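Local structure of uncharacterized protein MJ0327 (Methanocaldococcus jannaschii DSM 2661, 2QTD) at residues I52-I65 / K72-D85. The protein is of unknown function but, as a member of the dinitrogenase iron-molybdenum cofactor family with a ribonuclease H-like fold, may bind a metal cluster or its precursor. Residues are numbered along the deposited sequence; the frame is centred on the assembly and turned at random.
Sequences IVKENVNAIICKNI and KFSKKIEIYHAEGD
K63 and D85 form a salt bridge, K63 NZ to D85 OD1 2.7 Å, with the ammonium meeting OD1 nearly along its C-O axis. The lysine chain reaches that far because it is extended beyond CG (chi2 to chi4 all within 10° of 180°), and on the way its CG passes the CB of A82. With K63 shortened to an alanine, the D85 carboxylate would probably lose this cationic mate and the A82 methyl some of its cover. Backbone bonds follow: I60 N to E78 O, Y80 N to I60 O, C62 N to Y80 O and A82 N to C62 O at 2.8 Å. This alternation, with strand axes 24° apart, defines parallel pairing of 59-62 with 78-81, the two strands of a beta-alpha-beta unit connected through helix 67-74; 78-81 is the outermost strand at its end of the mixed sheet. On the face carrying I60 and I79, I60 CD1 lies 3.8 Å from F73 CD1, the two side chains crossing at about a right angle. F20 packs against the F73 ring edge-to-face. I65 and I79 touch tip to tip through their CD1 atoms, 3.8 Å apart. On the other face, A59 CB sits at the Y80 ring edge, 4.0 Å from Y80 CE2, while F94 of helix 87-95 covers A59 and I61.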
ATOM      1  N   ILE A  52     -10.174  -3.463  -3.493  1.00 28.35           N
ATOM      2  CA  ILE A  52      -8.791  -3.054  -3.627  0.50 29.17           C
ATOM      3  C   ILE A  52      -8.286  -3.407  -5.043  1.00 28.00           C
ATOM      4  O   ILE A  52      -7.542  -2.644  -5.668  1.00 28.94           O
ATOM      5  CB  ILE A  52      -7.943  -3.660  -2.454  0.50 29.84           C
ATOM      6  CG1 ILE A  52      -6.624  -2.925  -2.271  0.50 31.65           C
ATOM      7  CG2 ILE A  52      -7.740  -5.192  -2.626  0.50 31.58           C
ATOM      8  CD1 ILE A  52      -5.746  -3.601  -1.248  0.50 30.34           C
ATOM      9  N   VAL A  53      -8.733  -4.532  -5.588  1.00 27.40           N
ATOM     10  CA  VAL A  53      -8.368  -4.886  -6.949  1.00 25.40           C
ATOM     11  C   VAL A  53      -8.966  -3.889  -7.961  1.00 25.51           C
ATOM     12  O   VAL A  53      -8.290  -3.495  -8.911  1.00 25.90           O
ATOM     13  CB  VAL A  53      -8.791  -6.370  -7.303  1.00 24.01           C
ATOM     14  CG1 VAL A  53      -8.507  -6.698  -8.768  1.00 26.00           C
ATOM     15  CG2 VAL A  53      -8.077  -7.329  -6.400  1.00 27.94           C
ATOM     16  N   LYS A  54     -10.223  -3.487  -7.749  1.00 26.00           N
ATOM     17  CA  LYS A  54     -10.919  -2.546  -8.640  1.00 26.32           C
ATOM     18  C   LYS A  54     -10.306  -1.119  -8.681  1.00 23.65           C
ATOM     19  O   LYS A  54     -10.478  -0.380  -9.660  1.00 22.25           O
ATOM     20  CB  LYS A  54     -12.406  -2.451  -8.259  1.00 25.31           C
ATOM     21  CG  LYS A  54     -13.225  -3.733  -8.484  1.00 34.74           C
ATOM     22  CD  LYS A  54     -14.708  -3.464  -8.209  1.00 33.10           C
ATOM     23  N   GLU A  55      -9.612  -0.730  -7.613  1.00 23.32           N
ATOM     24  CA  GLU A  55      -8.934   0.582  -7.531  1.00 22.59           C
ATOM     25  C   GLU A  55      -7.821   0.780  -8.544  1.00 21.15           C
ATOM     26  O   GLU A  55      -7.503   1.912  -8.901  1.00 23.07           O
ATOM     27  CB  GLU A  55      -8.330   0.763  -6.104  1.00 23.12           C
ATOM     28  CG  GLU A  55      -9.322   1.063  -5.008  1.00 33.83           C
ATOM     29  CD  GLU A  55     -10.005   2.425  -5.198  1.00 30.42           C
ATOM     30  OE1 GLU A  55      -9.339   3.437  -5.607  1.00 33.00           O
ATOM     31  OE2 GLU A  55     -11.215   2.458  -4.957  1.00 25.01           O
ATOM     32  N   ASN A  56      -7.237  -0.327  -8.999  1.00 21.32           N
ATOM     33  CA  ASN A  56      -6.187  -0.292 -10.033  1.00 23.52           C
ATOM     34  C   ASN A  56      -5.001   0.588  -9.568  1.00 21.66           C
ATOM     35  O   ASN A  56      -4.569   1.530 -10.266  1.00 20.25           O
ATOM     36  CB  ASN A  56      -6.763   0.181 -11.362  1.00 23.66           C
ATOM     37  CG  ASN A  56      -5.875  -0.144 -12.551  1.00 22.35           C
ATOM     38  OD1 ASN A  56      -5.024  -1.044 -12.484  1.00 26.77           O
ATOM     39  ND2 ASN A  56      -6.092   0.564 -13.672  1.00 29.56           N
ATOM     40  N   VAL A  57      -4.516   0.284  -8.371  1.00 23.74           N
ATOM     41  CA  VAL A  57      -3.443   1.063  -7.741  1.00 19.71           C
ATOM     42  C   VAL A  57      -2.139   0.829  -8.521  1.00 20.07           C
ATOM     43  O   VAL A  57      -1.998  -0.155  -9.274  1.00 19.04           O
ATOM     44  CB  VAL A  57      -3.286   0.794  -6.198  1.00 21.74           C
ATOM     45  CG1 VAL A  57      -4.624   1.044  -5.459  1.00 21.11           C
ATOM     46  CG2 VAL A  57      -2.704  -0.616  -5.902  1.00 21.55           C
ATOM     47  N   ASN A  58      -1.223   1.760  -8.399  1.00 20.06           N
ATOM     48  CA  ASN A  58       0.105   1.620  -8.998  1.00 22.10           C
ATOM     49  C   ASN A  58       1.067   0.827  -8.090  1.00 18.77           C
ATOM     50  O   ASN A  58       2.028   0.222  -8.579  1.00 22.81           O
ATOM     51  CB  ASN A  58       0.711   2.989  -9.336  1.00 22.74           C
ATOM     52  CG  ASN A  58      -0.152   3.816 -10.278  1.00 22.24           C
ATOM     53  OD1 ASN A  58      -0.962   4.640  -9.849  1.00 24.19           O
ATOM     54  ND2 ASN A  58       0.005   3.576 -11.582  1.00 31.67           N
ATOM     55  N   ALA A  59       0.857   0.849  -6.788  1.00 18.82           N
ATOM     56  CA  ALA A  59       1.842   0.361  -5.833  1.00 20.52           C
ATOM     57  C   ALA A  59       1.143   0.014  -4.550  1.00 17.65           C
ATOM     58  O   ALA A  59       0.051   0.580  -4.268  1.00 18.87           O
ATOM     59  CB  ALA A  59       2.893   1.440  -5.590  1.00 17.51           C
ATOM     60  N   ILE A  60       1.741  -0.916  -3.779  1.00 18.09           N
ATOM     61  CA  ILE A  60       1.332  -1.252  -2.419  1.00 18.84           C
ATOM     62  C   ILE A  60       2.506  -0.976  -1.480  1.00 21.35           C
ATOM     63  O   ILE A  60       3.642  -1.259  -1.865  1.00 22.43           O
ATOM     64  CB  ILE A  60       0.883  -2.749  -2.323  1.00 18.89           C
ATOM     65  CG1 ILE A  60      -0.453  -2.978  -3.004  1.00 20.28           C
ATOM     66  CG2 ILE A  60       0.785  -3.228  -0.855  1.00 20.56           C
ATOM     67  CD1 ILE A  60      -0.793  -4.480  -3.353  1.00 20.43           C
ATOM     68  N   ILE A  61       2.233  -0.477  -0.269  1.00 21.36           N
ATOM     69  CA  ILE A  61       3.202  -0.365   0.847  1.00 17.93           C
ATOM     70  C   ILE A  61       2.663  -1.251   1.941  1.00 18.16           C
ATOM     71  O   ILE A  61       1.530  -1.097   2.360  1.00 19.23           O
ATOM     72  CB  ILE A  61       3.450   1.045   1.306  1.00 19.59           C
ATOM     73  CG1 ILE A  61       3.981   1.908   0.177  1.00 19.34           C
ATOM     74  CG2 ILE A  61       4.404   1.093   2.496  1.00 20.36           C
ATOM     75  CD1 ILE A  61       4.060   3.407   0.584  1.00 21.11           C
ATOM     76  N   CYS A  62       3.490  -2.217   2.347  1.00 19.12           N
ATOM     77  CA  CYS A  62       3.189  -3.114   3.454  1.00 19.70           C
ATOM     78  C   CYS A  62       4.488  -3.624   4.095  1.00 19.61           C
ATOM     79  O   CYS A  62       5.558  -3.406   3.592  1.00 18.88           O
ATOM     80  CB  CYS A  62       2.332  -4.287   2.973  1.00 19.97           C
ATOM     81  SG  CYS A  62       3.180  -5.396   1.771  1.00 21.76           S
ATOM     82  N   LYS A  63       4.345  -4.257   5.246  1.00 22.08           N
ATOM     83  CA  LYS A  63       5.470  -4.831   5.958  1.00 24.13           C
ATOM     84  C   LYS A  63       5.687  -6.263   5.568  1.00 25.90           C
ATOM     85  O   LYS A  63       6.827  -6.707   5.539  1.00 33.39           O
ATOM     86  CB  LYS A  63       5.273  -4.726   7.456  1.00 22.05           C
ATOM     87  CG  LYS A  63       5.322  -3.331   8.018  1.00 25.75           C
ATOM     88  CD  LYS A  63       5.325  -3.394   9.524  1.00 24.51           C
ATOM     89  CE  LYS A  63       5.269  -2.049  10.221  1.00 28.94           C
ATOM     90  NZ  LYS A  63       5.401  -2.232  11.700  1.00 30.77           N
ATOM     91  N   ASN A  64       4.606  -7.004   5.383  1.00 23.22           N
ATOM     92  CA  ASN A  64       4.631  -8.430   4.997  1.00 24.68           C
ATOM     93  C   ASN A  64       3.459  -8.682   4.107  1.00 23.84           C
ATOM     94  O   ASN A  64       2.474  -7.961   4.195  1.00 23.80           O
ATOM     95  CB  ASN A  64       4.452  -9.354   6.181  1.00 27.55           C
ATOM     96  CG  ASN A  64       5.665  -9.446   7.051  1.00 29.30           C
ATOM     97  OD1 ASN A  64       6.692 -10.001   6.648  1.00 31.89           O
ATOM     98  ND2 ASN A  64       5.554  -8.929   8.269  1.00 39.53           N
ATOM     99  N   ILE A  65       3.550  -9.715   3.275  1.00 24.62           N
ATOM    100  CA  ILE A  65       2.492 -10.057   2.300  1.00 23.43           C
ATOM    101  C   ILE A  65       2.635 -11.572   2.085  1.00 23.70           C
ATOM    102  O   ILE A  65       3.739 -12.116   2.206  1.00 22.53           O
ATOM    103  CB  ILE A  65       2.580  -9.221   0.988  1.00 25.18           C
ATOM    104  CG1 ILE A  65       1.360  -9.434   0.051  1.00 18.62           C
ATOM    105  CG2 ILE A  65       3.953  -9.429   0.268  1.00 21.12           C
ATOM    106  CD1 ILE A  65       1.302  -8.375  -1.000  1.00 25.36           C
ATOM    107  N   LYS A  72      -0.622 -12.764  -6.877  1.00 33.94           N
ATOM    108  CA  LYS A  72      -1.764 -12.046  -7.474  1.00 33.83           C
ATOM    109  C   LYS A  72      -1.435 -10.590  -7.863  1.00 32.44           C
ATOM    110  O   LYS A  72      -1.566 -10.189  -9.010  1.00 30.87           O
ATOM    111  CB  LYS A  72      -2.955 -12.109  -6.496  1.00 34.04           C
ATOM    112  CG  LYS A  72      -4.126 -11.176  -6.785  1.00 38.74           C
ATOM    113  CD  LYS A  72      -5.380 -11.571  -6.003  1.00 39.89           C
ATOM    114  CE  LYS A  72      -6.420 -10.448  -6.055  1.00 42.93           C
ATOM    115  NZ  LYS A  72      -7.804 -10.885  -5.722  1.00 48.17           N
ATOM    116  N   PHE A  73      -0.968  -9.802  -6.908  1.00 31.22           N
ATOM    117  CA  PHE A  73      -0.744  -8.369  -7.138  1.00 29.50           C
ATOM    118  C   PHE A  73       0.538  -8.039  -7.901  1.00 29.88           C
ATOM    119  O   PHE A  73       0.546  -7.065  -8.650  1.00 30.29           O
ATOM    120  CB  PHE A  73      -0.813  -7.587  -5.804  1.00 31.51           C
ATOM    121  CG  PHE A  73      -2.203  -7.525  -5.185  1.00 34.25           C
ATOM    122  CD1 PHE A  73      -3.098  -6.538  -5.561  1.00 38.42           C
ATOM    123  CD2 PHE A  73      -2.613  -8.449  -4.224  1.00 36.06           C
ATOM    124  CE1 PHE A  73      -4.369  -6.475  -5.001  1.00 39.84           C
ATOM    125  CE2 PHE A  73      -3.872  -8.393  -3.666  1.00 38.32           C
ATOM    126  CZ  PHE A  73      -4.763  -7.408  -4.061  1.00 33.34           C
ATOM    127  N   SER A  74       1.618  -8.834  -7.753  1.00 29.87           N
ATOM    128  CA  SER A  74       2.892  -8.497  -8.413  1.00 30.22           C
ATOM    129  C   SER A  74       2.878  -8.577  -9.949  1.00 29.65           C
ATOM    130  O   SER A  74       3.773  -8.029 -10.590  1.00 30.42           O
ATOM    131  CB  SER A  74       4.094  -9.286  -7.833  1.00 32.26           C
ATOM    132  OG  SER A  74       3.989 -10.669  -8.101  1.00 32.75           O
ATOM    133  N   LYS A  75       1.858  -9.231 -10.523  1.00 30.92           N
ATOM    134  CA  LYS A  75       1.613  -9.245 -11.969  1.00 31.71           C
ATOM    135  C   LYS A  75       1.501  -7.849 -12.584  1.00 30.87           C
ATOM    136  O   LYS A  75       1.955  -7.606 -13.711  1.00 29.70           O
ATOM    137  CB  LYS A  75       0.298  -9.996 -12.279  1.00 32.67           C
ATOM    138  CG  LYS A  75       0.351 -11.501 -12.069  1.00 36.82           C
ATOM    139  CD  LYS A  75      -0.935 -12.206 -12.516  1.00 35.21           C
ATOM    140  CE  LYS A  75      -0.915 -13.683 -12.106  1.00 38.29           C
ATOM    141  NZ  LYS A  75      -1.829 -14.524 -12.914  1.00 42.64           N
ATOM    142  N   LYS A  76       0.828  -6.971 -11.846  1.00 30.81           N
ATOM    143  CA  LYS A  76       0.473  -5.634 -12.281  1.00 32.02           C
ATOM    144  C   LYS A  76       1.109  -4.517 -11.450  1.00 32.41           C
ATOM    145  O   LYS A  76       1.416  -3.465 -12.013  1.00 33.55           O
ATOM    146  CB  LYS A  76      -1.055  -5.502 -12.176  1.00 33.84           C
ATOM    147  CG  LYS A  76      -1.690  -4.495 -13.131  1.00 37.01           C
ATOM    148  CD  LYS A  76      -2.431  -5.195 -14.252  1.00 37.07           C
ATOM    149  N   ILE A  77       1.327  -4.774 -10.148  1.00 29.82           N
ATOM    150  CA  ILE A  77       1.566  -3.751  -9.083  1.00 30.86           C
ATOM    151  C   ILE A  77       2.981  -3.987  -8.522  1.00 29.50           C
ATOM    152  O   ILE A  77       3.433  -5.121  -8.388  1.00 29.25           O
ATOM    153  CB  ILE A  77       0.466  -3.866  -7.948  1.00 29.28           C
ATOM    154  CG1 ILE A  77      -0.943  -3.717  -8.543  1.00 37.18           C
ATOM    155  CG2 ILE A  77       0.597  -2.858  -6.765  1.00 22.65           C
ATOM    156  CD1 ILE A  77      -2.039  -3.756  -7.518  1.00 32.36           C
ATOM    157  N   GLU A  78       3.678  -2.900  -8.248  1.00 26.05           N
ATOM    158  CA  GLU A  78       4.940  -2.934  -7.518  1.00 26.35           C
ATOM    159  C   GLU A  78       4.652  -2.855  -6.040  1.00 22.83           C
ATOM    160  O   GLU A  78       3.853  -2.043  -5.626  1.00 23.32           O
ATOM    161  CB  GLU A  78       5.777  -1.757  -7.951  1.00 28.64           C
ATOM    162  CG  GLU A  78       6.082  -1.827  -9.447  1.00 35.58           C
ATOM    163  CD  GLU A  78       6.851  -0.647  -9.915  1.00 50.13           C
ATOM    164  OE1 GLU A  78       6.403   0.492  -9.612  1.00 52.07           O
ATOM    165  OE2 GLU A  78       7.900  -0.864 -10.576  1.00 51.89           O
ATOM    166  N   ILE A  79       5.313  -3.700  -5.244  1.00 19.71           N
ATOM    167  CA  ILE A  79       5.030  -3.890  -3.822  1.00 20.44           C
ATOM    168  C   ILE A  79       6.274  -3.462  -3.066  1.00 18.17           C
ATOM    169  O   ILE A  79       7.366  -3.999  -3.297  1.00 18.05           O
ATOM    170  CB  ILE A  79       4.625  -5.346  -3.477  1.00 20.30           C
ATOM    171  CG1 ILE A  79       3.440  -5.773  -4.383  1.00 26.02           C
ATOM    172  CG2 ILE A  79       4.269  -5.448  -2.024  1.00 20.63           C
ATOM    173  CD1 ILE A  79       3.008  -7.172  -4.203  1.00 22.10           C
ATOM    174  N   TYR A  80       6.106  -2.486  -2.180  1.00 19.95           N
ATOM    175  CA  TYR A  80       7.238  -1.854  -1.479  1.00 20.79           C
ATOM    176  C   TYR A  80       7.155  -2.158  -0.001  1.00 20.60           C
ATOM    177  O   TYR A  80       6.062  -2.275   0.570  1.00 22.57           O
ATOM    178  CB  TYR A  80       7.231  -0.354  -1.677  1.00 20.24           C
ATOM    179  CG  TYR A  80       7.548   0.056  -3.073  1.00 19.11           C
ATOM    180  CD1 TYR A  80       8.854   0.167  -3.494  1.00 20.36           C
ATOM    181  CD2 TYR A  80       6.530   0.186  -4.008  1.00 19.52           C
ATOM    182  CE1 TYR A  80       9.147   0.520  -4.799  1.00 22.06           C
ATOM    183  CE2 TYR A  80       6.824   0.507  -5.331  1.00 21.71           C
ATOM    184  CZ  TYR A  80       8.122   0.664  -5.708  1.00 23.19           C
ATOM    185  OH  TYR A  80       8.434   1.006  -7.015  1.00 22.55           O
ATOM    186  N   HIS A  81       8.309  -2.283   0.640  1.00 19.03           N
ATOM    187  CA  HIS A  81       8.382  -2.631   2.050  1.00 18.12           C
ATOM    188  C   HIS A  81       8.407  -1.381   2.930  1.00 17.78           C
ATOM    189  O   HIS A  81       9.259  -0.495   2.766  1.00 20.56           O
ATOM    190  CB  HIS A  81       9.641  -3.451   2.320  1.00 19.04           C
ATOM    191  CG  HIS A  81       9.660  -4.028   3.702  1.00 18.63           C
ATOM    192  ND1 HIS A  81      10.492  -3.546   4.691  1.00 34.09           N
ATOM    193  CD2 HIS A  81       8.935  -5.016   4.261  1.00 28.23           C
ATOM    194  CE1 HIS A  81      10.273  -4.223   5.807  1.00 33.28           C
ATOM    195  NE2 HIS A  81       9.328  -5.115   5.574  1.00 23.34           N
ATOM    196  N   ALA A  82       7.433  -1.276   3.827  1.00 19.93           N
ATOM    197  CA  ALA A  82       7.390  -0.203   4.815  1.00 20.60           C
ATOM    198  C   ALA A  82       8.524  -0.266   5.793  1.00 21.17           C
ATOM    199  O   ALA A  82       8.978  -1.363   6.146  1.00 22.05           O
ATOM    200  CB  ALA A  82       6.088  -0.223   5.577  1.00 21.44           C
ATOM    201  N   GLU A  83       8.986   0.918   6.220  1.00 24.31           N
ATOM    202  CA  GLU A  83      10.047   1.060   7.211  1.00 25.02           C
ATOM    203  C   GLU A  83       9.491   1.746   8.453  1.00 23.96           C
ATOM    204  O   GLU A  83       9.192   2.938   8.431  1.00 21.52           O
ATOM    205  CB  GLU A  83      11.191   1.859   6.600  1.00 25.37           C
ATOM    206  CG  GLU A  83      11.746   1.118   5.352  1.00 26.73           C
ATOM    207  CD  GLU A  83      12.853   1.863   4.647  1.00 27.26           C
ATOM    208  OE1 GLU A  83      13.269   2.954   5.091  1.00 32.16           O
ATOM    209  OE2 GLU A  83      13.320   1.315   3.623  1.00 41.38           O
ATOM    210  N   GLY A  84       9.321   0.967   9.509  1.00 22.71           N
ATOM    211  CA  GLY A  84       8.592   1.382  10.689  1.00 24.41           C
ATOM    212  C   GLY A  84       7.086   1.510  10.537  1.00 23.32           C
ATOM    213  O   GLY A  84       6.508   1.085   9.558  1.00 26.53           O
ATOM    214  N   ASP A  85       6.489   2.156  11.526  1.00 24.72           N
ATOM    215  CA  ASP A  85       5.023   2.185  11.796  1.00 23.15           C
ATOM    216  C   ASP A  85       4.279   3.397  11.215  1.00 24.17           C
ATOM    217  O   ASP A  85       3.035   3.404  11.158  1.00 24.55           O
ATOM    218  CB  ASP A  85       4.805   2.236  13.344  1.00 20.28           C
ATOM    219  CG  ASP A  85       5.005   0.905  14.036  1.00 19.08           C
ATOM    220  OD1 ASP A  85       5.114  -0.148  13.380  1.00 39.50           O
ATOM    221  OD2 ASP A  85       5.040   0.911  15.288  1.00 30.86           O
TER